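Local structure of triphenylmethane reductase (Citrobacter sp., 2JL1) at residues T6-Q11 with L15-L20; K22-S27 with V185-G190; Q28-V33 with A65-L70; F146-G151 with T275-T280. The protein reduces triphenylmethane dyes, probably with NADPH as hydride donor, an activity of interest for bioremediation. All blocks are in the same frame, centred on the assembly; numbering follows the deposited sequence.

Contact 1: T6-Q11 with L15-L20; sequences TGATGQ and LVIQHL. With NAP (NADP nicotinamide-adenine-dinucleotide phosphate), chain B.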
loop_
_atom_site.group_PDB
_atom_site.type_symbol
_atom_site.label_atom_id
_atom_site.label_comp_id
_atom_site.label_asym_id
_atom_site.label_seq_id
_atom_site.Cartn_x
_atom_site.Cartn_y
_atom_site.Cartn_z
ATOM N N THR A 6 -7.372 -3.169 -18.716
ATOM C CA THR A 6 -8.328 -3.843 -17.824
ATOM C C THR A 6 -9.560 -2.950 -17.647
ATOM O O THR A 6 -9.524 -1.799 -18.037
ATOM C CB THR A 6 -7.693 -4.245 -16.471
ATOM O OG1 THR A 6 -7.620 -3.100 -15.601
ATOM C CG2 THR A 6 -6.292 -4.822 -16.701
ATOM N N GLY A 7 -10.645 -3.456 -17.059
ATOM C CA GLY A 7 -11.895 -2.667 -16.994
ATOM C C GLY A 7 -12.429 -2.178 -18.355
ATOM O O GLY A 7 -13.162 -1.166 -18.445
ATOM N N ALA A 8 -12.094 -2.920 -19.410
ATOM C CA ALA A 8 -12.337 -2.465 -20.796
ATOM C C ALA A 8 -13.799 -2.249 -21.208
ATOM O O ALA A 8 -14.050 -1.474 -22.132
ATOM C CB ALA A 8 -11.631 -3.361 -21.801
ATOM N N THR A 9 -14.740 -2.929 -20.544
ATOM C CA THR A 9 -16.171 -2.730 -20.794
ATOM C C THR A 9 -16.771 -1.640 -19.891
ATOM O O THR A 9 -17.948 -1.280 -20.029
ATOM C CB THR A 9 -16.997 -4.030 -20.588
ATOM O OG1 THR A 9 -16.781 -4.525 -19.260
ATOM C CG2 THR A 9 -16.600 -5.096 -21.584
ATOM N N GLY A 10 -15.974 -1.119 -18.969
ATOM C CA GLY A 10 -16.429 -0.031 -18.107
ATOM C C GLY A 10 -16.391 1.284 -18.856
ATOM O O GLY A 10 -15.938 1.342 -20.008
ATOM N N GLN A 11 -16.848 2.350 -18.205
ATOM C CA GLN A 11 -17.000 3.632 -18.892
ATOM C C GLN A 11 -15.633 4.200 -19.238
ATOM O O GLN A 11 -15.376 4.552 -20.393
ATOM C CB GLN A 11 -17.878 4.606 -18.074
ATOM C CG GLN A 11 -19.232 3.975 -17.710
ATOM C CD GLN A 11 -20.138 4.898 -16.926
ATOM O OE1 GLN A 11 -20.730 5.815 -17.491
ATOM N NE2 GLN A 11 -20.255 4.658 -15.614
ATOM N N LEU A 15 -13.710 4.225 -23.160
ATOM C CA LEU A 15 -13.209 5.491 -23.721
ATOM C C LEU A 15 -11.695 5.458 -24.004
ATOM O O LEU A 15 -11.234 6.071 -24.966
ATOM C CB LEU A 15 -13.576 6.682 -22.828
ATOM C CG LEU A 15 -15.029 7.152 -22.716
ATOM C CD1 LEU A 15 -15.198 8.096 -21.491
ATOM C CD2 LEU A 15 -15.494 7.840 -23.995
ATOM N N VAL A 16 -10.926 4.752 -23.180
ATOM C CA VAL A 16 -9.480 4.600 -23.412
ATOM C C VAL A 16 -9.269 3.843 -24.735
ATOM O O VAL A 16 -8.469 4.255 -25.569
ATOM C CB VAL A 16 -8.739 3.872 -22.233
ATOM C CG1 VAL A 16 -7.335 3.405 -22.660
ATOM C CG2 VAL A 16 -8.578 4.800 -21.035
ATOM N N ILE A 17 -10.001 2.750 -24.909
ATOM C CA ILE A 17 -9.948 1.971 -26.143
ATOM C C ILE A 17 -10.361 2.797 -27.363
ATOM O O ILE A 17 -9.701 2.734 -28.407
ATOM C CB ILE A 17 -10.714 0.648 -25.978
ATOM C CG1 ILE A 17 -9.898 -0.241 -25.026
ATOM C CG2 ILE A 17 -10.997 -0.035 -27.360
ATOM C CD1 ILE A 17 -10.529 -1.523 -24.630
ATOM N N GLN A 18 -11.418 3.602 -27.224
ATOM C CA GLN A 18 -11.843 4.459 -28.335
ATOM C C GLN A 18 -10.799 5.502 -28.709
ATOM O O GLN A 18 -10.578 5.767 -29.896
ATOM C CB GLN A 18 -13.227 5.064 -28.069
ATOM C CG GLN A 18 -14.339 4.000 -28.130
ATOM C CD GLN A 18 -14.302 3.144 -29.420
ATOM O OE1 GLN A 18 -14.266 3.680 -30.528
ATOM N NE2 GLN A 18 -14.319 1.810 -29.268
ATOM N N HIS A 19 -10.120 6.064 -27.702
ATOM C CA HIS A 19 -8.975 6.947 -27.950
ATOM C C HIS A 19 -7.731 6.228 -28.503
ATOM O O HIS A 19 -7.043 6.770 -29.374
ATOM C CB HIS A 19 -8.623 7.731 -26.680
ATOM C CG HIS A 19 -9.625 8.791 -26.340
ATOM N ND1 HIS A 19 -9.755 9.954 -27.071
ATOM C CD2 HIS A 19 -10.555 8.859 -25.357
ATOM C CE1 HIS A 19 -10.722 10.692 -26.553
ATOM N NE2 HIS A 19 -11.215 10.053 -25.506
ATOM N N LEU A 20 -7.439 5.022 -28.004
ATOM C CA LEU A 20 -6.327 4.215 -28.536
ATOM C C LEU A 20 -6.545 3.852 -30.004
ATOM O O LEU A 20 -5.589 3.804 -30.789
ATOM C CB LEU A 20 -6.107 2.931 -27.713
ATOM C CG LEU A 20 -5.462 3.097 -26.326
ATOM C CD1 LEU A 20 -5.432 1.786 -25.537
ATOM C CD2 LEU A 20 -4.070 3.676 -26.483
HETATM P PA NAP B . -17.156 1.409 -14.272
HETATM O O1A NAP B . -18.053 1.133 -13.117
HETATM O O2A NAP B . -17.839 1.821 -15.516
HETATM O O5B NAP B . -16.209 0.163 -14.581
HETATM C C5B NAP B . -15.630 -0.659 -13.592
HETATM C C4B NAP B . -14.979 -1.790 -14.373
HETATM O O4B NAP B . -14.352 -2.718 -13.497
HETATM C C3B NAP B . -16.062 -2.536 -15.153
HETATM O O3B NAP B . -15.631 -2.744 -16.473
HETATM C C2B NAP B . -16.164 -3.862 -14.453
HETATM O O2B NAP B . -16.391 -4.889 -15.365
HETATM C C1B NAP B . -14.766 -4.011 -13.889
HETATM N N9A NAP B . -14.772 -5.010 -12.812
HETATM C C8A NAP B . -15.576 -5.060 -11.707
HETATM N N7A NAP B . -15.234 -6.160 -10.995
HETATM C C5A NAP B . -14.245 -6.813 -11.650
HETATM C C6A NAP B . -13.540 -7.985 -11.375
HETATM N N6A NAP B . -13.799 -8.704 -10.286
HETATM N N1A NAP B . -12.563 -8.398 -12.253
HETATM C C2A NAP B . -12.295 -7.671 -13.392
HETATM N N3A NAP B . -12.986 -6.511 -13.657
HETATM C C4A NAP B . -13.950 -6.097 -12.797
HETATM O O3 NAP B . -16.117 2.563 -13.793
HETATM P PN NAP B . -15.518 3.828 -14.589
HETATM O O1N NAP B . -15.026 3.325 -15.882
HETATM O O2N NAP B . -16.513 4.936 -14.554
HETATM O O5D NAP B . -14.199 4.198 -13.682
HETATM C C5D NAP B . -13.096 3.302 -13.636
HETATM C C4D NAP B . -12.521 3.084 -12.232
HETATM O O4D NAP B . -12.229 4.340 -11.645
HETATM C C3D NAP B . -13.507 2.397 -11.284
HETATM O O3D NAP B . -13.400 0.997 -11.241
HETATM C C2D NAP B . -13.219 3.013 -9.928
HETATM O O2D NAP B . -12.240 2.326 -9.175
HETATM C C1D NAP B . -12.639 4.364 -10.287
HETATM N N1N NAP B . -13.658 5.389 -10.004
HETATM C C2N NAP B . -13.245 6.684 -10.014
HETATM C C3N NAP B . -14.125 7.684 -9.716
HETATM C C7N NAP B . -13.684 9.085 -9.705
HETATM O O7N NAP B . -14.699 10.066 -9.513
HETATM N N7N NAP B . -12.372 9.321 -9.832
HETATM C C4N NAP B . -15.486 7.384 -9.497
HETATM C C5N NAP B . -15.909 6.081 -9.584
HETATM C C6N NAP B . -14.965 5.068 -9.786
HETATM P P2B NAP B . -17.878 -5.433 -15.685
HETATM O O1X NAP B . -18.345 -4.741 -16.951
HETATM O O2X NAP B . -18.857 -5.137 -14.562
HETATM O O3X NAP B . -17.720 -6.927 -15.881
#
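Ala8 and Ile17 supply the apolar part of this contact: the methyl CB of Ala8 meets CD1 of Ile17 at 3.5 Å. Ile17 gets there by an extended CG1 branch (chi2 174°) that carries CD1 out from the helix toward the loop. The polar link is a helical backbone bond, Leu15 N to Gln11 O, 3.2 Å long with an N-H...O angle of 158°, and the Leu15 side chain packs beside that oxygen, its CG 3.5 Å away. Loop 6-11 carries the first two glycines of the Rossmann GxxGxxG motif, between strand 3-5 and helix 11-20, which 15-20 continues. A type I turn is closed by Gly10 N to Gly7 O at 2.9 Å. Toward the cofactor, Gln11 N donates to the diphosphate oxygen O2A of NADP (2.9 Å, 167°), where the helix N-terminus would favour the negative charge. Thr9 OG1 donates to O1X of the cofactor's 2'-phosphate at 2.8 Å, and Gly10, lacking a side chain, brings its CA to 3.5 Å from O5B of NADP.

Contact 2: K22-S27 with V185-G190; sequences KKVPAS and VLTEEG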
loop_
_atom_site.group_PDB
_atom_site.type_symbol
_atom_site.label_atom_id
_atom_site.label_comp_id
_atom_site.label_asym_id
_atom_site.label_seq_id
_atom_site.Cartn_x
_atom_site.Cartn_y
_atom_site.Cartn_z
ATOM N N LYS A 22 -7.772 5.617 -32.244
ATOM C CA LYS A 22 -7.380 6.738 -33.101
ATOM C C LYS A 22 -5.859 6.895 -33.162
ATOM O O LYS A 22 -5.355 7.747 -33.892
ATOM C CB LYS A 22 -8.017 8.041 -32.627
ATOM C CG LYS A 22 -9.523 8.072 -32.717
ATOM C CD LYS A 22 -10.010 9.452 -32.316
ATOM C CE LYS A 22 -11.506 9.493 -32.040
ATOM N NZ LYS A 22 -11.734 10.348 -30.829
ATOM N N LYS A 23 -5.121 6.070 -32.414
ATOM C CA LYS A 23 -3.660 6.213 -32.353
ATOM C C LYS A 23 -2.865 4.995 -32.830
ATOM O O LYS A 23 -1.786 5.141 -33.385
ATOM C CB LYS A 23 -3.212 6.597 -30.931
ATOM C CG LYS A 23 -3.667 7.967 -30.460
ATOM C CD LYS A 23 -3.453 8.125 -28.938
ATOM C CE LYS A 23 -4.019 9.457 -28.397
ATOM N NZ LYS A 23 -3.239 10.651 -28.859
ATOM N N VAL A 24 -3.383 3.802 -32.572
ATOM C CA VAL A 24 -2.683 2.561 -32.876
ATOM C C VAL A 24 -3.657 1.615 -33.598
ATOM O O VAL A 24 -4.871 1.764 -33.443
ATOM C CB VAL A 24 -2.100 1.886 -31.584
ATOM C CG1 VAL A 24 -1.005 2.754 -30.938
ATOM C CG2 VAL A 24 -3.204 1.591 -30.566
ATOM N N PRO A 25 -3.135 0.654 -34.398
ATOM C CA PRO A 25 -4.025 -0.313 -35.057
ATOM C C PRO A 25 -4.805 -1.126 -34.039
ATOM O O PRO A 25 -4.301 -1.373 -32.938
ATOM C CB PRO A 25 -3.053 -1.224 -35.815
ATOM C CG PRO A 25 -1.849 -0.395 -36.025
ATOM C CD PRO A 25 -1.726 0.406 -34.756
ATOM N N ALA A 26 -6.014 -1.543 -34.406
ATOM C CA ALA A 26 -6.892 -2.277 -33.489
ATOM C C ALA A 26 -6.277 -3.587 -33.001
ATOM O O ALA A 26 -6.559 -4.033 -31.893
ATOM C CB ALA A 26 -8.244 -2.531 -34.133
ATOM N N SER A 27 -5.434 -4.196 -33.834
ATOM C CA SER A 27 -4.774 -5.458 -33.487
ATOM C C SER A 27 -3.751 -5.323 -32.340
ATOM O O SER A 27 -3.352 -6.322 -31.731
ATOM C CB SER A 27 -4.100 -6.053 -34.727
ATOM O OG SER A 27 -2.974 -5.275 -35.118
ATOM N N VAL A 185 -0.449 8.812 -22.843
ATOM C CA VAL A 185 0.630 8.240 -22.071
ATOM C C VAL A 185 1.086 6.861 -22.587
ATOM O O VAL A 185 2.293 6.606 -22.693
ATOM C CB VAL A 185 0.223 8.201 -20.571
ATOM C CG1 VAL A 185 1.059 7.227 -19.782
ATOM C CG2 VAL A 185 0.318 9.612 -19.964
ATOM N N LEU A 186 0.128 5.990 -22.900
ATOM C CA LEU A 186 0.395 4.632 -23.430
ATOM C C LEU A 186 1.100 4.578 -24.795
ATOM O O LEU A 186 1.753 3.571 -25.132
ATOM C CB LEU A 186 -0.903 3.812 -23.482
ATOM C CG LEU A 186 -1.553 3.472 -22.120
ATOM C CD1 LEU A 186 -3.001 3.005 -22.291
ATOM C CD2 LEU A 186 -0.727 2.439 -21.329
ATOM N N THR A 187 0.984 5.661 -25.564
ATOM C CA THR A 187 1.403 5.675 -26.976
ATOM C C THR A 187 2.515 6.679 -27.284
ATOM O O THR A 187 2.692 7.059 -28.442
ATOM C CB THR A 187 0.214 6.016 -27.898
ATOM O OG1 THR A 187 -0.374 7.259 -27.474
ATOM C CG2 THR A 187 -0.832 4.915 -27.868
ATOM N N GLU A 188 3.249 7.111 -26.262
ATOM C CA GLU A 188 4.435 7.948 -26.461
ATOM C C GLU A 188 5.457 7.713 -25.354
ATOM O O GLU A 188 5.104 7.277 -24.252
ATOM C CB GLU A 188 4.069 9.437 -26.523
ATOM C CG GLU A 188 3.437 9.950 -25.257
ATOM C CD GLU A 188 2.934 11.374 -25.359
ATOM O OE1 GLU A 188 2.926 12.051 -24.316
ATOM O OE2 GLU A 188 2.531 11.826 -26.457
ATOM N N GLU A 189 6.713 8.033 -25.671
ATOM C CA GLU A 189 7.866 7.927 -24.768
ATOM C C GLU A 189 7.828 8.962 -23.655
ATOM O O GLU A 189 7.126 9.959 -23.752
ATOM C CB GLU A 189 9.158 8.179 -25.554
ATOM C CG GLU A 189 9.292 7.408 -26.860
ATOM C CD GLU A 189 9.991 6.062 -26.693
ATOM O OE1 GLU A 189 9.743 5.369 -25.664
ATOM O OE2 GLU A 189 10.781 5.695 -27.606
ATOM N N GLY A 190 8.615 8.731 -22.611
ATOM C CA GLY A 190 8.878 9.765 -21.624
ATOM C C GLY A 190 8.135 9.714 -20.302
ATOM O O GLY A 190 8.430 10.507 -19.420
HETATM O O HOH W 1 0.060 10.281 -28.513
#
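The backbones come closest at Lys23 and Thr187, whose CA atoms are 7.4 Å apart, so the two segments meet through side chains. Thr187 is the shared element, and its two branches serve different neighbours. Its methyl CG2 packs on CG1 of Val24 at 3.8 Å, the two side chains slanting past each other. Its hydroxyl OG1 lies 3.5 Å from CD of Lys23, whose aliphatic chain crosses the threonine at roughly a right angle. With chi1 at 55°, OG1 sits between the backbone N and the carbonyl carbon, turned back over the preceding helical turn, where its main hydrogen-bond partner is Ala183 O, with Thr184 O a second. A water adds a further link, donating to Thr187 OG1 at 3.2 Å and accepting a weak bond from Lys23 NZ at 3.3 Å. Lys23 bends at its last torsion (chi4 -69°), and NZ remains 6.4 Å from Glu188 OE2, which allows at most a long-range attraction. The contact lies at the protein surface and joins the turn between helix 11-20 and strand 29-33 to the residues that follow helix 175-186; toward the sheet, Thr187 and Leu186 both rest on Ile3 of strand 3-5.

Contact 3: Q28-V33 with A65-L70; sequences QIIAIV and AGVSKL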
loop_
_atom_site.group_PDB
_atom_site.type_symbol
_atom_site.label_atom_id
_atom_site.label_comp_id
_atom_site.label_asym_id
_atom_site.label_seq_id
_atom_site.Cartn_x
_atom_site.Cartn_y
_atom_site.Cartn_z
ATOM N N GLN A 28 -3.331 -4.088 -32.066
ATOM C CA GLN A 28 -2.311 -3.778 -31.063
ATOM C C GLN A 28 -2.938 -3.586 -29.659
ATOM O O GLN A 28 -2.238 -3.529 -28.654
ATOM C CB GLN A 28 -1.541 -2.514 -31.498
ATOM C CG GLN A 28 -0.231 -2.261 -30.760
ATOM C CD GLN A 28 0.510 -0.993 -31.206
ATOM O OE1 GLN A 28 0.298 -0.468 -32.318
ATOM N NE2 GLN A 28 1.407 -0.507 -30.342
ATOM N N ILE A 29 -4.262 -3.488 -29.613
ATOM C CA ILE A 29 -4.974 -3.242 -28.367
ATOM C C ILE A 29 -5.574 -4.558 -27.873
ATOM O O ILE A 29 -6.102 -5.321 -28.670
ATOM C CB ILE A 29 -6.096 -2.190 -28.577
ATOM C CG1 ILE A 29 -5.511 -0.910 -29.189
ATOM C CG2 ILE A 29 -6.851 -1.915 -27.269
ATOM C CD1 ILE A 29 -6.530 0.009 -29.840
ATOM N N ILE A 30 -5.495 -4.809 -26.561
ATOM C CA ILE A 30 -6.118 -5.975 -25.928
ATOM C C ILE A 30 -7.076 -5.533 -24.823
ATOM O O ILE A 30 -6.669 -4.887 -23.847
ATOM C CB ILE A 30 -5.084 -6.941 -25.304
ATOM C CG1 ILE A 30 -4.072 -7.437 -26.347
ATOM C CG2 ILE A 30 -5.784 -8.133 -24.663
ATOM C CD1 ILE A 30 -2.829 -8.043 -25.739
ATOM N N ALA A 31 -8.347 -5.864 -24.987
ATOM C CA ALA A 31 -9.334 -5.586 -23.973
ATOM C C ALA A 31 -9.327 -6.748 -23.002
ATOM O O ALA A 31 -9.527 -7.901 -23.399
ATOM C CB ALA A 31 -10.701 -5.412 -24.592
ATOM N N ILE A 32 -9.054 -6.447 -21.734
ATOM C CA ILE A 32 -9.123 -7.443 -20.687
ATOM C C ILE A 32 -10.376 -7.137 -19.881
ATOM O O ILE A 32 -10.576 -6.012 -19.401
ATOM C CB ILE A 32 -7.835 -7.493 -19.828
ATOM C CG1 ILE A 32 -6.657 -7.946 -20.694
ATOM C CG2 ILE A 32 -7.999 -8.472 -18.673
ATOM C CD1 ILE A 32 -5.290 -7.608 -20.140
ATOM N N VAL A 33 -11.228 -8.144 -19.764
ATOM C CA VAL A 33 -12.605 -7.996 -19.262
ATOM C C VAL A 33 -13.011 -9.167 -18.350
ATOM O O VAL A 33 -12.479 -10.262 -18.466
ATOM C CB VAL A 33 -13.635 -7.915 -20.458
ATOM C CG1 VAL A 33 -13.430 -6.666 -21.273
ATOM C CG2 VAL A 33 -13.537 -9.128 -21.363
ATOM N N ALA A 65 -0.307 -12.549 -20.323
ATOM C CA ALA A 65 0.743 -13.278 -21.039
ATOM C C ALA A 65 1.156 -12.485 -22.260
ATOM O O ALA A 65 0.340 -12.189 -23.113
ATOM C CB ALA A 65 0.256 -14.655 -21.454
ATOM N N GLY A 66 2.419 -12.105 -22.321
ATOM C CA GLY A 66 2.944 -11.449 -23.499
ATOM C C GLY A 66 2.591 -9.991 -23.701
ATOM O O GLY A 66 2.969 -9.424 -24.721
ATOM N N VAL A 67 1.880 -9.357 -22.762
ATOM C CA VAL A 67 1.577 -7.925 -22.948
ATOM C C VAL A 67 2.748 -7.022 -22.560
ATOM O O VAL A 67 3.399 -7.209 -21.521
ATOM C CB VAL A 67 0.171 -7.452 -22.386
ATOM C CG1 VAL A 67 -0.844 -8.576 -22.381
ATOM C CG2 VAL A 67 0.273 -6.837 -21.034
ATOM N N SER A 68 3.030 -6.065 -23.441
ATOM C CA SER A 68 4.117 -5.123 -23.271
ATOM C C SER A 68 3.725 -3.995 -22.312
ATOM O O SER A 68 4.388 -3.780 -21.300
ATOM C CB SER A 68 4.511 -4.552 -24.632
ATOM O OG SER A 68 5.439 -3.498 -24.475
ATOM N N LYS A 69 2.637 -3.295 -22.624
ATOM C CA LYS A 69 2.142 -2.211 -21.766
ATOM C C LYS A 69 0.755 -2.510 -21.200
ATOM O O LYS A 69 -0.173 -2.798 -21.956
ATOM C CB LYS A 69 2.065 -0.908 -22.558
ATOM C CG LYS A 69 3.384 -0.355 -23.019
ATOM C CD LYS A 69 3.160 0.699 -24.094
ATOM C CE LYS A 69 4.351 1.617 -24.232
ATOM N NZ LYS A 69 4.286 2.324 -25.542
ATOM N N LEU A 70 0.603 -2.378 -19.879
ATOM C CA LEU A 70 -0.677 -2.666 -19.217
ATOM C C LEU A 70 -1.287 -1.417 -18.611
ATOM O O LEU A 70 -0.642 -0.734 -17.803
ATOM C CB LEU A 70 -0.508 -3.731 -18.116
ATOM C CG LEU A 70 -1.770 -4.070 -17.299
ATOM C CD1 LEU A 70 -2.851 -4.731 -18.162
ATOM C CD2 LEU A 70 -1.464 -4.900 -16.044
#
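Ile30 touches Val67 and Ile32 touches Leu70, and neither pair includes a ring, amide or other flat group; there are no faces or edges to match, and branched aliphatic chains do all the packing. The closer pair is Ile30 CD1 against Val67 CG1, 3.9 Å apart, with the two side chains inclined to one another. Ile30 sends its CG1 branch out extended (chi2 163°), which puts CD1 at the far end, facing Val67. Val67 is turned to a chi1 of -28°, well off a staggered position, with CG1 as the methyl that meets the isoleucine. The second pair is looser, Ile32 CD1 lying 4.3 Å from Leu70 CD1. These two isoleucines point to the same face of strand 29-33, as residues two apart in a strand do. In the parallel Rossmann sheet the contact reaches over the intervening strand 3-5: Ala4, with its small side chain, sits beneath and is touched by Ile30, Ile32, Val67 and Leu70. Helix 11-20 covers the other face, packing on Ile29 and Ala31. From strand 48-51, on the other side of strand 29-33, Arg50 touches both Ile30 and Val67, and its NH1 is hydrogen-bonded to Ala65 O.

Contact 4: F146-G151 with T275-T280; sequences FFVNEG and TPLKET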
loop_
_atom_site.group_PDB
_atom_site.type_symbol
_atom_site.label_atom_id
_atom_site.label_comp_id
_atom_site.label_asym_id
_atom_site.label_seq_id
_atom_site.Cartn_x
_atom_site.Cartn_y
_atom_site.Cartn_z
ATOM N N PHE A 146 -19.805 12.519 -12.719
ATOM C CA PHE A 146 -20.506 12.126 -11.496
ATOM C C PHE A 146 -21.520 13.206 -11.139
ATOM O O PHE A 146 -22.630 12.893 -10.736
ATOM C CB PHE A 146 -19.534 11.876 -10.328
ATOM C CG PHE A 146 -20.208 11.395 -9.067
ATOM C CD1 PHE A 146 -20.685 10.081 -8.977
ATOM C CD2 PHE A 146 -20.387 12.252 -7.983
ATOM C CE1 PHE A 146 -21.318 9.627 -7.824
ATOM C CE2 PHE A 146 -21.040 11.812 -6.825
ATOM C CZ PHE A 146 -21.496 10.487 -6.750
ATOM N N PHE A 147 -21.148 14.469 -11.365
ATOM C CA PHE A 147 -21.955 15.629 -10.983
ATOM C C PHE A 147 -22.780 16.220 -12.158
ATOM O O PHE A 147 -23.831 16.834 -11.968
ATOM C CB PHE A 147 -21.024 16.715 -10.426
ATOM C CG PHE A 147 -20.070 16.216 -9.371
ATOM C CD1 PHE A 147 -20.524 15.921 -8.095
ATOM C CD2 PHE A 147 -18.724 16.009 -9.669
ATOM C CE1 PHE A 147 -19.638 15.462 -7.098
ATOM C CE2 PHE A 147 -17.834 15.545 -8.687
ATOM C CZ PHE A 147 -18.295 15.255 -7.416
ATOM N N VAL A 148 -22.283 16.034 -13.373
ATOM C CA VAL A 148 -22.851 16.688 -14.536
ATOM C C VAL A 148 -23.206 15.608 -15.549
ATOM O O VAL A 148 -22.352 15.086 -16.249
ATOM C CB VAL A 148 -21.870 17.711 -15.150
ATOM C CG1 VAL A 148 -22.500 18.408 -16.353
ATOM C CG2 VAL A 148 -21.428 18.753 -14.102
ATOM N N ASN A 149 -24.489 15.283 -15.605
ATOM C CA ASN A 149 -24.983 14.172 -16.407
ATOM C C ASN A 149 -26.447 14.463 -16.669
ATOM O O ASN A 149 -26.943 15.523 -16.241
ATOM C CB ASN A 149 -24.785 12.823 -15.677
ATOM C CG ASN A 149 -25.308 12.842 -14.245
ATOM O OD1 ASN A 149 -26.492 13.084 -14.003
ATOM N ND2 ASN A 149 -24.420 12.604 -13.288
ATOM N N GLU A 150 -27.129 13.536 -17.356
ATOM C CA GLU A 150 -28.538 13.713 -17.763
ATOM C C GLU A 150 -29.463 13.936 -16.568
ATOM O O GLU A 150 -30.529 14.536 -16.703
ATOM C CB GLU A 150 -29.008 12.514 -18.602
ATOM C CG GLU A 150 -29.025 11.174 -17.825
ATOM C CD GLU A 150 -29.266 9.949 -18.709
ATOM O OE1 GLU A 150 -29.868 10.103 -19.798
ATOM O OE2 GLU A 150 -28.857 8.826 -18.304
ATOM N N GLY A 151 -29.041 13.427 -15.414
ATOM C CA GLY A 151 -29.710 13.624 -14.133
ATOM C C GLY A 151 -29.935 15.070 -13.728
ATOM O O GLY A 151 -30.827 15.347 -12.912
ATOM N N THR A 275 -11.870 20.804 -21.487
ATOM C CA THR A 275 -13.245 21.072 -21.886
ATOM C C THR A 275 -13.891 21.948 -20.831
ATOM O O THR A 275 -13.921 21.575 -19.665
ATOM C CB THR A 275 -14.010 19.757 -21.998
ATOM O OG1 THR A 275 -13.317 18.917 -22.931
ATOM C CG2 THR A 275 -15.448 19.980 -22.465
ATOM N N PRO A 276 -14.410 23.115 -21.240
ATOM C CA PRO A 276 -15.110 24.012 -20.330
ATOM C C PRO A 276 -16.303 23.303 -19.691
ATOM O O PRO A 276 -16.999 22.532 -20.361
ATOM C CB PRO A 276 -15.609 25.117 -21.263
ATOM C CG PRO A 276 -14.679 25.092 -22.412
ATOM C CD PRO A 276 -14.384 23.651 -22.616
ATOM N N LEU A 277 -16.558 23.587 -18.425
ATOM C CA LEU A 277 -17.703 22.999 -17.708
ATOM C C LEU A 277 -19.017 23.211 -18.466
ATOM O O LEU A 277 -19.856 22.308 -18.540
ATOM C CB LEU A 277 -17.796 23.584 -16.296
ATOM C CG LEU A 277 -18.810 22.985 -15.316
ATOM C CD1 LEU A 277 -18.526 21.474 -15.033
ATOM C CD2 LEU A 277 -18.714 23.807 -14.041
ATOM N N LYS A 278 -19.183 24.402 -19.041
ATOM C CA LYS A 278 -20.419 24.728 -19.777
ATOM C C LYS A 278 -20.665 23.775 -20.952
ATOM O O LYS A 278 -21.811 23.389 -21.198
ATOM C CB LYS A 278 -20.432 26.190 -20.260
ATOM C CG LYS A 278 -21.827 26.621 -20.719
ATOM C CD LYS A 278 -21.879 28.012 -21.343
ATOM C CE LYS A 278 -21.518 29.090 -20.347
ATOM N NZ LYS A 278 -22.450 29.139 -19.171
ATOM N N GLU A 279 -19.605 23.412 -21.674
ATOM C CA GLU A 279 -19.690 22.428 -22.775
ATOM C C GLU A 279 -20.121 21.050 -22.278
ATOM O O GLU A 279 -20.896 20.353 -22.931
ATOM C CB GLU A 279 -18.362 22.347 -23.550
ATOM C CG GLU A 279 -18.291 21.279 -24.666
ATOM C CD GLU A 279 -19.285 21.466 -25.840
ATOM O OE1 GLU A 279 -20.048 22.475 -25.900
ATOM O OE2 GLU A 279 -19.284 20.581 -26.739
ATOM N N THR A 280 -19.629 20.666 -21.100
ATOM C CA THR A 280 -20.027 19.393 -20.499
ATOM C C THR A 280 -21.491 19.447 -20.075
ATOM O O THR A 280 -22.221 18.474 -20.253
ATOM C CB THR A 280 -19.065 18.996 -19.326
ATOM O OG1 THR A 280 -17.718 18.943 -19.831
ATOM C CG2 THR A 280 -19.429 17.635 -18.759
#
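Val148 has the most surface buried here and spreads its two methyls against the first turn of helix 277-285. With chi1 at -179°, CG1 stands anti to the backbone N and CG2 anti to the carbonyl carbon, beside the backbone N, which directs the methyls toward two different residues one helical turn apart. CG1 goes to Thr280, lying 3.9 Å from its carbonyl O and 4.0 Å from its methyl CG2; the two side chains cross nearly at right angles. On Thr280 it is thus the methyl branch that faces the valine. CG2 of Val148 goes to Leu277, meeting CD1 at 4.1 Å. The leucine CB does not aim straight at the valine, and it is the bend beyond it (chi2 61°) that brings CD1 across. All the contacts are van der Waals ones. They join the chain just past the short helix 144-147, which follows strand 135-140 of the Rossmann sheet, to the last helix of this NmrA-like chain, which packs with helix 206-217 outside the seven-stranded sheet. The last helix starts right after Pro276, its N-cap residue. Val148 also rests on Val281 and Ala284 of helix 277-285 and on Leu209 of helix 206-217. Leu277 touches Ile212 of that same helix and Trp204, while Lys278 forms a salt bridge to Glu215.

How the contacts relate
Contacts 1, 2 and 3 form one continuous region of the Rossmann fold, from the buried sheet face out to the surface, with centres 12 to 13 Å apart. Contact 1 carries part of the NADP site; its helix packs on contact 2 through Leu20 CD2 and Thr187 CG2, 3.7 Å apart, and its loop meets contact 3 where Ala8 CB lies 3.6 Å from Ala31 CB. Contact 3 is nested in the chain loop that contact 2 closes, and Lys69 NZ joins them by a probable hydrogen bond to Leu186 O at 2.9 Å. Contact 4 stands apart, its centre about 20 Å from that of contact 1 and about 31 Å from that of contact 3, with the Val148 side chain about 12 Å from NADP.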